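Sugar kinase MJ0406 (Methanococcus jannaschii, PDB 2C4E) phosphorylates a wide range of nucleosides to their monophosphates, with ATP as the preferred phosphate donor and inosine, guanosine and cytidine as the favoured substrates. Local coordinates at residues 12-17 against 44-49. Residues are numbered along the deposited sequence; the frame is centred on the assembly and turned at random.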
# COMPACT_ATOMS: atom_id res chain seq x y z
N GLY A 12 4.28 -4.74 21.58
CA GLY A 12 3.88 -5.21 20.27
C GLY A 12 3.82 -4.08 19.26
O GLY A 12 4.45 -3.04 19.42
N HIS A 13 3.01 -4.29 18.24
CA HIS A 13 2.99 -3.38 17.11
C HIS A 13 2.50 -1.98 17.42
O HIS A 13 1.44 -1.80 18.03
CB HIS A 13 2.11 -3.97 16.01
CG HIS A 13 2.72 -5.16 15.34
ND1 HIS A 13 4.04 -5.22 14.97
CD2 HIS A 13 2.17 -6.34 14.96
CE1 HIS A 13 4.29 -6.39 14.40
NE2 HIS A 13 3.17 -7.08 14.39
N THR A 14 3.29 -1.02 16.97
CA THR A 14 2.87 0.33 16.68
C THR A 14 2.95 0.50 15.16
O THR A 14 4.00 0.30 14.57
CB THR A 14 3.79 1.31 17.41
OG1 THR A 14 3.56 1.21 18.83
CG2 THR A 14 3.43 2.74 17.05
N ALA A 15 1.83 0.82 14.53
CA ALA A 15 1.74 0.81 13.06
C ALA A 15 0.87 1.93 12.51
O ALA A 15 0.04 2.47 13.22
CB ALA A 15 1.19 -0.52 12.58
N LEU A 16 1.07 2.25 11.24
CA LEU A 16 0.21 3.17 10.51
C LEU A 16 -0.72 2.36 9.62
O LEU A 16 -0.25 1.57 8.82
CB LEU A 16 1.05 4.13 9.67
CG LEU A 16 2.01 4.98 10.50
CD1 LEU A 16 3.18 5.46 9.65
CD2 LEU A 16 1.24 6.14 11.12
N ASP A 17 -2.03 2.56 9.77
CA ASP A 17 -3.06 1.84 9.02
C ASP A 17 -3.60 2.72 7.88
O ASP A 17 -3.94 3.88 8.09
CB ASP A 17 -4.23 1.47 9.93
CG ASP A 17 -3.85 0.54 11.08
OD1 ASP A 17 -2.80 -0.13 11.03
OD2 ASP A 17 -4.59 0.40 12.08
N ALA A 44 -1.77 -2.98 17.27
CA ALA A 44 -2.48 -3.49 18.46
C ALA A 44 -1.92 -3.01 19.81
O ALA A 44 -2.69 -2.65 20.70
CB ALA A 44 -2.57 -5.00 18.42
N ALA A 45 -0.60 -2.99 19.97
CA ALA A 45 -0.01 -2.52 21.23
C ALA A 45 -0.30 -1.05 21.47
O ALA A 45 -0.75 -0.68 22.55
CB ALA A 45 1.51 -2.80 21.29
N ALA A 46 -0.07 -0.21 20.47
CA ALA A 46 -0.32 1.22 20.55
C ALA A 46 -1.80 1.52 20.77
O ALA A 46 -2.14 2.36 21.59
CB ALA A 46 0.17 1.90 19.30
N ASN A 47 -2.67 0.84 20.05
CA ASN A 47 -4.11 1.00 20.23
C ASN A 47 -4.49 0.81 21.69
O ASN A 47 -5.21 1.61 22.29
CB ASN A 47 -4.88 -0.03 19.41
CG ASN A 47 -4.80 0.23 17.91
OD1 ASN A 47 -4.42 1.31 17.48
ND2 ASN A 47 -5.14 -0.78 17.12
N THR A 48 -3.99 -0.26 22.25
CA THR A 48 -4.28 -0.60 23.64
C THR A 48 -3.69 0.46 24.58
O THR A 48 -4.36 0.93 25.48
CB THR A 48 -3.77 -2.01 23.97
OG1 THR A 48 -4.32 -2.99 23.06
CG2 THR A 48 -4.28 -2.47 25.32
N ALA A 49 -2.43 0.86 24.36
CA ALA A 49 -1.76 1.85 25.20
C ALA A 49 -2.47 3.18 25.19
O ALA A 49 -2.61 3.82 26.23
CB ALA A 49 -0.31 2.05 24.78
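Thr14 meets Ala46 with both of its branches, because its first torsion (chi1 -69°) turns the hydroxyl away from its own C=O and the methyl away from its own N-H. Thr14 OG1 touches the methyl Ala46 CB at 3.5 Å, and Thr14 CG2 lies 4.0 Å from Ala46 CB. These are van der Waals contacts; the hydrogen-bond partner of the hydroxyl is Ser63 OG. The ring of His13 meets that of Phe113, a substrate-binding residue.

The main link is made by the backbone. His13 O points at the first turn of helix 44-54 and accepts from two amides. Ala46 N donates to His13 O at 3.3 Å, nearly straight at the hydrogen (164°), with the donor tilted out of the carbonyl plane. The bond from Ala45 N is weak and bent. Amides in a helix's first turn have no acceptor within the helix, so this carbonyl supplies one from outside. Further along, Ala44 O accepts hydrogen bonds from both Thr48 N and Thr48 OG1, from opposite faces of its plane.

Close packing adds to this. Ala45 CB sits 3.3 Å from Gly12 C, against bare backbone. The backbone angles of Gly12 call for glycine.

The contact is buried. It joins the link between strands 7-11 and 15-21 to the start of helix 44-54. Asp17 and Asn47, one in each segment, bind substrate and flank the contact. Asn47 ND2 is hydrogen-bonded to Asp247, which binds substrate and is probably the proton acceptor. A loop carbonyl thus meets a helix N-terminus beside the nucleoside site of this ribokinase-fold (PfkB) enzyme.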